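Local coordinates for lipoprotein (Colwellia psychrerythraea, PDB 3O0Y), which is a putative lipoprotein of unknown function whose DUF885 family belongs to a clan of metallopeptidases, so a peptidase-like role is possible but unproven, at residues Lys39-Ala50 against Asp59-Phe70; Ser49-Gln57 against Ser406-Pro414. All coordinates share one frame; numbering follows the deposited sequence.

Contact 1 (Lys39-Ala50 against Asp59-Phe70); sequences KQSLFKQRALSA and DIGQVISSDMEF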
loop_
_atom_site.group_PDB
_atom_site.type_symbol
_atom_site.label_atom_id
_atom_site.label_comp_id
_atom_site.label_asym_id
_atom_site.label_seq_id
_atom_site.Cartn_x
_atom_site.Cartn_y
_atom_site.Cartn_z
ATOM N N LYS A 39 19.636 -2.224 -4.825
ATOM C CA LYS A 39 18.852 -1.136 -5.384
ATOM C C LYS A 39 18.801 -1.173 -6.922
ATOM O O LYS A 39 17.720 -1.109 -7.508
ATOM C CB LYS A 39 19.477 0.154 -4.912
ATOM C CG LYS A 39 18.871 1.354 -5.621
ATOM C CD LYS A 39 19.592 2.581 -5.154
ATOM C CE LYS A 39 20.378 3.279 -6.081
ATOM N NZ LYS A 39 20.628 4.768 -5.691
ATOM N N GLN A 40 19.968 -1.265 -7.566
ATOM C CA GLN A 40 20.067 -1.097 -9.019
ATOM C C GLN A 40 19.457 -2.297 -9.746
ATOM O O GLN A 40 18.749 -2.134 -10.751
ATOM C CB GLN A 40 21.518 -0.801 -9.431
ATOM C CG GLN A 40 21.993 0.530 -8.840
ATOM C CD GLN A 40 23.281 1.048 -9.394
ATOM O OE1 GLN A 40 24.172 0.285 -9.759
ATOM N NE2 GLN A 40 23.420 2.368 -9.388
ATOM N N SER A 41 19.640 -3.465 -9.201
ATOM C CA SER A 41 19.129 -4.664 -9.834
ATOM C C SER A 41 17.598 -4.749 -9.726
ATOM O O SER A 41 16.936 -5.157 -10.691
ATOM C CB SER A 41 19.722 -5.914 -9.240
ATOM O OG SER A 41 21.044 -6.033 -9.694
ATOM N N LEU A 42 17.062 -4.419 -8.568
ATOM C CA LEU A 42 15.610 -4.471 -8.388
ATOM C C LEU A 42 14.990 -3.462 -9.343
ATOM O O LEU A 42 14.049 -3.807 -10.082
ATOM C CB LEU A 42 15.236 -4.117 -6.947
ATOM C CG LEU A 42 13.748 -4.118 -6.633
ATOM C CD1 LEU A 42 13.046 -5.461 -6.957
ATOM C CD2 LEU A 42 13.525 -3.599 -5.172
ATOM N N PHE A 43 15.467 -2.221 -9.277
ATOM C CA PHE A 43 14.831 -1.181 -10.082
ATOM C C PHE A 43 15.039 -1.297 -11.608
ATOM O O PHE A 43 14.160 -0.889 -12.358
ATOM C CB PHE A 43 15.212 0.182 -9.607
ATOM C CG PHE A 43 14.482 0.601 -8.395
ATOM C CD1 PHE A 43 15.124 0.730 -7.181
ATOM C CD2 PHE A 43 13.110 0.847 -8.467
ATOM C CE1 PHE A 43 14.413 1.136 -6.049
ATOM C CE2 PHE A 43 12.428 1.310 -7.392
ATOM C CZ PHE A 43 13.067 1.441 -6.163
ATOM N N LYS A 44 16.163 -1.835 -12.058
ATOM C CA LYS A 44 16.296 -2.140 -13.491
ATOM C C LYS A 44 15.215 -3.088 -13.981
ATOM O O LYS A 44 14.799 -3.016 -15.126
ATOM C CB LYS A 44 17.632 -2.837 -13.798
ATOM C CG LYS A 44 18.896 -2.062 -13.704
ATOM C CD LYS A 44 20.092 -3.160 -13.740
ATOM C CE LYS A 44 21.445 -2.694 -13.090
ATOM N NZ LYS A 44 22.259 -3.764 -12.333
ATOM N N GLN A 45 14.824 -4.026 -13.139
ATOM C CA GLN A 45 13.805 -5.013 -13.460
ATOM C C GLN A 45 12.385 -4.591 -13.080
ATOM O O GLN A 45 11.409 -5.316 -13.297
ATOM C CB GLN A 45 14.180 -6.323 -12.807
ATOM C CG GLN A 45 15.498 -6.809 -13.362
ATOM C CD GLN A 45 15.961 -8.079 -12.771
ATOM O OE1 GLN A 45 16.939 -8.085 -11.995
ATOM N NE2 GLN A 45 15.326 -9.165 -13.132
ATOM N N ARG A 46 12.291 -3.423 -12.427
ATOM C CA ARG A 46 11.019 -2.850 -12.016
ATOM C C ARG A 46 11.032 -1.383 -12.386
ATOM O O ARG A 46 10.888 -0.474 -11.532
ATOM C CB ARG A 46 10.769 -3.037 -10.505
ATOM C CG ARG A 46 10.565 -4.458 -10.114
ATOM C CD ARG A 46 9.236 -4.996 -10.576
ATOM N NE ARG A 46 8.942 -6.342 -10.117
ATOM C CZ ARG A 46 9.234 -7.451 -10.806
ATOM N NH1 ARG A 46 9.936 -7.404 -11.934
ATOM N NH2 ARG A 46 8.855 -8.637 -10.345
ATOM N N ALA A 47 11.196 -1.139 -13.699
ATOM C CA ALA A 47 11.447 0.242 -14.184
ATOM C C ALA A 47 10.254 1.184 -13.942
ATOM O O ALA A 47 10.440 2.386 -13.751
ATOM C CB ALA A 47 11.844 0.241 -15.669
ATOM N N LEU A 48 9.026 0.651 -13.859
ATOM C CA LEU A 48 7.861 1.491 -13.507
ATOM C C LEU A 48 7.868 1.928 -12.056
ATOM O O LEU A 48 7.538 3.067 -11.750
ATOM C CB LEU A 48 6.559 0.760 -13.834
ATOM C CG LEU A 48 6.529 0.947 -15.356
ATOM C CD1 LEU A 48 6.688 -0.229 -16.229
ATOM C CD2 LEU A 48 5.817 2.152 -15.855
ATOM N N SER A 49 8.320 1.077 -11.140
ATOM C CA SER A 49 8.608 1.532 -9.766
ATOM C C SER A 49 9.683 2.625 -9.709
ATOM O O SER A 49 9.571 3.590 -8.953
ATOM C CB SER A 49 8.972 0.316 -8.859
ATOM O OG SER A 49 7.781 -0.429 -8.638
ATOM N N ALA A 50 10.739 2.485 -10.520
ATOM C CA ALA A 50 11.751 3.503 -10.624
ATOM C C ALA A 50 11.084 4.811 -11.018
ATOM O O ALA A 50 11.304 5.854 -10.396
ATOM C CB ALA A 50 12.829 3.111 -11.697
ATOM N N ASP A 59 20.653 7.257 -10.375
ATOM C CA ASP A 59 20.222 6.344 -9.283
ATOM C C ASP A 59 20.442 4.863 -9.616
ATOM O O ASP A 59 20.808 4.079 -8.747
ATOM C CB ASP A 59 18.733 6.593 -8.976
ATOM C CG ASP A 59 18.424 8.058 -8.724
ATOM O OD1 ASP A 59 18.895 8.585 -7.687
ATOM O OD2 ASP A 59 17.691 8.699 -9.530
ATOM N N ILE A 60 20.197 4.469 -10.865
ATOM C CA ILE A 60 20.075 3.084 -11.287
ATOM C C ILE A 60 21.331 2.563 -11.988
ATOM O O ILE A 60 21.553 1.354 -12.030
ATOM C CB ILE A 60 18.849 2.895 -12.200
ATOM C CG1 ILE A 60 17.555 3.369 -11.503
ATOM C CG2 ILE A 60 18.641 1.419 -12.620
ATOM C CD1 ILE A 60 17.366 2.792 -10.119
ATOM N N GLY A 61 22.139 3.474 -12.549
ATOM C CA GLY A 61 23.343 3.127 -13.293
ATOM C C GLY A 61 23.067 2.904 -14.776
ATOM O O GLY A 61 23.953 2.558 -15.555
ATOM N N GLN A 62 21.825 3.104 -15.194
ATOM C CA GLN A 62 21.489 3.032 -16.604
ATOM C C GLN A 62 20.127 3.709 -16.815
ATOM O O GLN A 62 19.367 3.881 -15.887
ATOM C CB GLN A 62 21.440 1.584 -17.103
ATOM C CG GLN A 62 20.272 0.777 -16.566
ATOM C CD GLN A 62 20.432 -0.715 -16.827
ATOM O OE1 GLN A 62 19.750 -1.275 -17.667
ATOM N NE2 GLN A 62 21.350 -1.367 -16.078
ATOM N N VAL A 63 19.816 4.048 -18.059
ATOM C CA VAL A 63 18.550 4.768 -18.361
ATOM C C VAL A 63 17.452 3.737 -18.349
ATOM O O VAL A 63 17.583 2.662 -18.954
ATOM C CB VAL A 63 18.603 5.436 -19.748
ATOM C CG1 VAL A 63 17.236 6.068 -20.109
ATOM C CG2 VAL A 63 19.688 6.500 -19.755
ATOM N N ILE A 64 16.400 4.025 -17.591
ATOM C CA ILE A 64 15.248 3.120 -17.562
ATOM C C ILE A 64 13.935 3.738 -17.972
ATOM O O ILE A 64 12.892 3.078 -17.883
ATOM C CB ILE A 64 15.079 2.446 -16.136
ATOM C CG1 ILE A 64 15.020 3.473 -14.987
ATOM C CG2 ILE A 64 16.258 1.510 -15.923
ATOM C CD1 ILE A 64 13.845 4.471 -14.945
ATOM N N SER A 65 13.988 5.008 -18.402
ATOM C CA SER A 65 12.812 5.836 -18.583
ATOM C C SER A 65 11.853 5.358 -19.683
ATOM O O SER A 65 10.674 5.726 -19.659
ATOM C CB SER A 65 13.208 7.298 -18.814
ATOM O OG SER A 65 14.216 7.369 -19.790
ATOM N N SER A 66 12.323 4.542 -20.615
ATOM C CA SER A 66 11.413 3.921 -21.552
ATOM C C SER A 66 11.456 2.417 -21.491
ATOM O O SER A 66 10.976 1.742 -22.393
ATOM C CB SER A 66 11.705 4.387 -22.970
ATOM O OG SER A 66 12.979 4.012 -23.400
ATOM N N ASP A 67 11.948 1.882 -20.391
ATOM C CA ASP A 67 11.947 0.437 -20.228
ATOM C C ASP A 67 10.606 -0.057 -19.686
ATOM O O ASP A 67 9.849 0.658 -18.998
ATOM C CB ASP A 67 13.058 -0.009 -19.275
ATOM C CG ASP A 67 14.479 0.071 -19.896
ATOM O OD1 ASP A 67 14.663 0.603 -21.024
ATOM O OD2 ASP A 67 15.427 -0.407 -19.220
ATOM N N MET A 68 10.357 -1.321 -19.969
ATOM C CA MET A 68 9.191 -2.018 -19.531
ATOM C C MET A 68 9.624 -3.123 -18.538
ATOM O O MET A 68 10.816 -3.517 -18.492
ATOM C CB MET A 68 8.455 -2.644 -20.746
ATOM C CG MET A 68 7.088 -3.321 -20.415
ATOM S SD MET A 68 5.882 -2.458 -19.388
ATOM C CE MET A 68 5.882 -0.770 -20.203
ATOM N N GLU A 69 8.669 -3.605 -17.740
ATOM C CA GLU A 69 8.885 -4.737 -16.849
ATOM C C GLU A 69 8.393 -6.019 -17.551
ATOM O O GLU A 69 7.399 -5.974 -18.239
ATOM C CB GLU A 69 8.084 -4.531 -15.597
ATOM C CG GLU A 69 8.530 -3.318 -14.795
ATOM C CD GLU A 69 7.645 -2.962 -13.582
ATOM O OE1 GLU A 69 6.563 -3.583 -13.347
ATOM O OE2 GLU A 69 8.022 -1.978 -12.861
ATOM N N PHE A 70 9.103 -7.121 -17.337
ATOM C CA PHE A 70 8.745 -8.414 -17.867
ATOM C C PHE A 70 8.744 -9.451 -16.776
ATOM O O PHE A 70 9.538 -9.415 -15.798
ATOM C CB PHE A 70 9.691 -8.814 -18.996
ATOM C CG PHE A 70 9.786 -7.763 -20.086
ATOM C CD1 PHE A 70 8.686 -7.442 -20.856
ATOM C CD2 PHE A 70 10.956 -7.056 -20.263
ATOM C CE1 PHE A 70 8.770 -6.432 -21.841
ATOM C CE2 PHE A 70 11.045 -6.073 -21.237
ATOM C CZ PHE A 70 9.972 -5.791 -22.029
HETATM O O HOH W 1 19.696 7.109 -5.671
HETATM O O HOH W 2 12.034 -3.113 -15.713
HETATM O O HOH W 3 15.303 -2.410 -17.706
HETATM O O HOH W 4 11.657 -6.799 -15.643
HETATM O O HOH W 5 10.436 -9.931 -13.359
HETATM O O HOH W 6 6.976 -1.997 -10.418
#

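Contact 2 (Ser49-Gln57 against Ser406-Pro414); sequences SATMYGLSQ and SPAVDGSKP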
loop_
_atom_site.group_PDB
_atom_site.type_symbol
_atom_site.label_atom_id
_atom_site.label_comp_id
_atom_site.label_asym_id
_atom_site.label_seq_id
_atom_site.Cartn_x
_atom_site.Cartn_y
_atom_site.Cartn_z
ATOM N N SER A 49 8.320 1.077 -11.140
ATOM C CA SER A 49 8.608 1.532 -9.766
ATOM C C SER A 49 9.683 2.625 -9.709
ATOM O O SER A 49 9.571 3.590 -8.953
ATOM C CB SER A 49 8.972 0.316 -8.859
ATOM O OG SER A 49 7.781 -0.429 -8.638
ATOM N N ALA A 50 10.739 2.485 -10.520
ATOM C CA ALA A 50 11.751 3.503 -10.624
ATOM C C ALA A 50 11.084 4.811 -11.018
ATOM O O ALA A 50 11.304 5.854 -10.396
ATOM C CB ALA A 50 12.829 3.111 -11.697
ATOM N N THR A 51 10.288 4.772 -12.100
ATOM C CA THR A 51 9.530 5.989 -12.486
ATOM C C THR A 51 8.651 6.598 -11.353
ATOM O O THR A 51 8.627 7.817 -11.160
ATOM C CB THR A 51 8.668 5.682 -13.738
ATOM O OG1 THR A 51 9.551 5.289 -14.799
ATOM C CG2 THR A 51 7.774 6.942 -14.102
ATOM N N MET A 52 7.961 5.737 -10.604
ATOM C CA MET A 52 7.113 6.134 -9.469
ATOM C C MET A 52 7.921 6.972 -8.477
ATOM O O MET A 52 7.454 8.034 -8.001
ATOM C CB MET A 52 6.505 4.862 -8.798
ATOM C CG MET A 52 5.355 5.051 -7.907
ATOM S SD MET A 52 4.757 3.424 -7.252
ATOM C CE MET A 52 6.240 2.838 -6.440
ATOM N N TYR A 53 9.165 6.572 -8.208
ATOM C CA TYR A 53 10.000 7.287 -7.236
ATOM C C TYR A 53 10.811 8.413 -7.835
ATOM O O TYR A 53 11.414 9.257 -7.122
ATOM C CB TYR A 53 10.930 6.304 -6.571
ATOM C CG TYR A 53 10.264 5.571 -5.498
ATOM C CD1 TYR A 53 9.768 6.285 -4.416
ATOM C CD2 TYR A 53 10.110 4.234 -5.537
ATOM C CE1 TYR A 53 9.168 5.696 -3.407
ATOM C CE2 TYR A 53 9.433 3.581 -4.469
ATOM C CZ TYR A 53 8.951 4.368 -3.439
ATOM O OH TYR A 53 8.286 3.929 -2.301
ATOM N N GLY A 54 10.700 8.559 -9.150
ATOM C CA GLY A 54 11.407 9.591 -9.866
ATOM C C GLY A 54 12.890 9.327 -10.055
ATOM O O GLY A 54 13.684 10.286 -10.119
ATOM N N LEU A 55 13.278 8.052 -10.104
ATOM C CA LEU A 55 14.650 7.666 -10.227
ATOM C C LEU A 55 15.092 7.717 -11.686
ATOM O O LEU A 55 14.257 7.529 -12.602
ATOM C CB LEU A 55 14.882 6.266 -9.710
ATOM C CG LEU A 55 14.447 6.047 -8.256
ATOM C CD1 LEU A 55 14.864 4.616 -7.860
ATOM C CD2 LEU A 55 14.991 7.223 -7.322
ATOM N N SER A 56 16.396 7.949 -11.890
ATOM C CA SER A 56 16.959 8.062 -13.236
ATOM C C SER A 56 18.334 7.372 -13.295
ATOM O O SER A 56 18.716 6.611 -12.372
ATOM C CB SER A 56 16.956 9.541 -13.674
ATOM O OG SER A 56 17.721 10.307 -12.781
ATOM N N GLN A 57 19.049 7.534 -14.412
ATOM C CA GLN A 57 20.389 6.951 -14.584
ATOM C C GLN A 57 21.352 7.189 -13.422
ATOM O O GLN A 57 22.009 6.263 -12.997
ATOM C CB GLN A 57 20.966 7.492 -15.919
ATOM C CG GLN A 57 22.366 7.007 -16.325
ATOM C CD GLN A 57 22.705 7.436 -17.756
ATOM O OE1 GLN A 57 22.240 8.476 -18.243
ATOM N NE2 GLN A 57 23.441 6.585 -18.463
ATOM N N SER A 406 3.375 8.204 -2.289
ATOM C CA SER A 406 4.615 8.875 -1.882
ATOM C C SER A 406 5.057 9.976 -2.852
ATOM O O SER A 406 4.765 9.922 -4.059
ATOM C CB SER A 406 5.703 7.835 -1.805
ATOM O OG SER A 406 7.023 8.451 -1.675
ATOM N N PRO A 407 5.731 10.988 -2.324
ATOM C CA PRO A 407 6.417 11.903 -3.269
ATOM C C PRO A 407 7.526 11.190 -4.079
ATOM O O PRO A 407 8.025 10.149 -3.697
ATOM C CB PRO A 407 7.070 12.911 -2.361
ATOM C CG PRO A 407 6.613 12.578 -0.926
ATOM C CD PRO A 407 6.225 11.146 -0.962
ATOM N N ALA A 408 7.889 11.768 -5.200
ATOM C CA ALA A 408 9.146 11.413 -5.843
ATOM C C ALA A 408 10.280 11.849 -4.906
ATOM O O ALA A 408 10.121 12.853 -4.182
ATOM C CB ALA A 408 9.229 12.193 -7.194
ATOM N N VAL A 409 11.383 11.110 -4.898
ATOM C CA VAL A 409 12.486 11.400 -3.980
ATOM C C VAL A 409 12.879 12.857 -4.072
ATOM O O VAL A 409 13.055 13.541 -3.072
ATOM C CB VAL A 409 13.673 10.482 -4.167
ATOM C CG1 VAL A 409 14.747 10.767 -3.107
ATOM C CG2 VAL A 409 13.220 9.094 -4.093
ATOM N N ASP A 410 12.886 13.421 -5.286
ATOM C CA ASP A 410 13.317 14.828 -5.449
ATOM C C ASP A 410 12.280 15.868 -5.192
ATOM O O ASP A 410 12.581 17.043 -5.250
ATOM C CB ASP A 410 13.953 15.082 -6.840
ATOM C CG ASP A 410 12.959 14.977 -7.987
ATOM O OD1 ASP A 410 11.700 15.002 -7.729
ATOM O OD2 ASP A 410 13.457 14.868 -9.151
ATOM N N GLY A 411 11.067 15.491 -4.871
ATOM C CA GLY A 411 10.141 16.505 -4.473
ATOM C C GLY A 411 9.351 17.117 -5.649
ATOM O O GLY A 411 8.345 17.831 -5.451
ATOM N N SER A 412 9.748 16.770 -6.867
ATOM C CA SER A 412 9.100 17.327 -8.048
ATOM C C SER A 412 7.626 16.900 -8.215
ATOM O O SER A 412 6.810 17.617 -8.820
ATOM C CB SER A 412 9.907 16.943 -9.286
ATOM O OG SER A 412 9.865 15.538 -9.488
ATOM N N LYS A 413 7.280 15.734 -7.711
ATOM C CA LYS A 413 5.862 15.320 -7.645
ATOM C C LYS A 413 5.612 15.107 -6.138
ATOM O O LYS A 413 6.443 14.442 -5.500
ATOM C CB LYS A 413 5.698 14.042 -8.451
ATOM C CG LYS A 413 4.366 13.309 -8.266
ATOM C CD LYS A 413 4.394 11.850 -8.681
ATOM C CE LYS A 413 5.094 11.004 -7.613
ATOM N NZ LYS A 413 5.271 9.601 -8.098
ATOM N N PRO A 414 4.530 15.708 -5.571
ATOM C CA PRO A 414 4.283 15.799 -4.132
ATOM C C PRO A 414 3.744 14.503 -3.611
ATOM O O PRO A 414 3.268 13.668 -4.405
ATOM C CB PRO A 414 3.208 16.909 -4.035
ATOM C CG PRO A 414 2.470 16.750 -5.328
ATOM C CD PRO A 414 3.555 16.554 -6.321
HETATM O O HOH W 7 7.328 10.241 -9.983
HETATM O O HOH W 8 13.062 11.904 -7.734
HETATM O O HOH W 9 8.474 6.129 -0.213
HETATM O O HOH W 10 12.092 12.960 -10.570
#

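Contact 1 (Lys39-Ala50 against Asp59-Phe70)
E69 sets its carboxylate under the first turn of helix 47-53. E69 OE2 accepts from L48 N at 3.0 Å, met from above the carboxylate plane on a path bent to 133°. It also accepts a hydrogen bond from water 6, which bonds to S49 OG; T129 OG1 holds that serine too, and the Y71 hydroxyl holds E69 OE1. R46, at the N-cap position, crosses E69 at about a right angle, but R46 NE and E69 OE1, 4.9 Å apart, do not pair. R46 NH1 bonds to Q45 O at 2.9 Å and to water 5, which donates to F70 O; NH2 goes to E76 and I127 O. Water 2 accepts from A47 N and donates to K44 O and M68 O; water 3 joins K44 O to D67 OD2, water 4 Q45 O to F70 N. Farther along, water 1 joins K39 NZ to D59 OD1, D59 OD2 accepts from S56 N, and Q40 NE2 meets D59 O at 3.2 Å, a less certain bond. I60 CD1 packs 3.4 Å from F43 CB. A carboxylate bonded to one amide at a helix N-terminus resembles capping, here from the loop following helix 57-60, at the break between helices 27-44 and 47-53.

Contact 2 (Ser49-Gln57 against Ser406-Pro414)
A Schellman motif closes helix 47-53, and the loop between strands 402-405 and 416-419 binds carbonyls at that end. G54, with positive phi, supplies the reversal. Y53 O accepts from V409 N at 2.9 Å, a nearly straight bond (163°) whose donor lies 22° from the carbonyl plane. One residue earlier, M52 O takes K413 NZ at 2.7 Å, in the carbonyl plane and on a lone pair. K413 gets there with CG anti to the backbone N (chi1 168°) and a bend at chi3; its ammonium also forms a salt bridge with D155 and donates to water 7, which bonds to T51 O. The V409 side chain packs beside the same carbonyl as its amide: V409 CG2 lies 3.5 Å from Y53 O and 4.1 Å from L55 CD2. S406 OG sits at the edge of the Y53 ring, 3.9 Å from Y53 CE1. That hydroxyl donates a hydrogen bond to P407 O, and water 9 joins it to Y53 OH. Just past the type I turn A408-G411, S412 N bonds to D410 OD1, an Asx turn, and S412 OG adds a second bond to the same oxygen. Water 8 accepts from D410 N beside Y53 O and G54 O, and water 10 lies between G54 O and D410 OD2. Carbonyls at a helix C-terminus carry the negative end of its dipole, so the lysine charge would be expected to offset it, and the salt bridge to D155 would probably share that charge.

The two contacts lie on the same side of the chain's centre, about 12 Å apart between their centres, and share helix 47-53 with residues S49 and A50. Contact 1 deals with the beginning of that short helix, contact 2 with its end. Along the chain their segments alternate: 39-50 and 49-57 overlap, 59-70 comes soon after, and 406-414 follows some 335 residues later, between two strands of the small mixed sheet. L55 joins the contacts physically, L55 CD1 packing 3.8 Å from I60 CD1 and 3.9 Å from F43 CE1. Helix 47-53 thus ties the N-terminal helical region to a loop of the sheet far along the sequence.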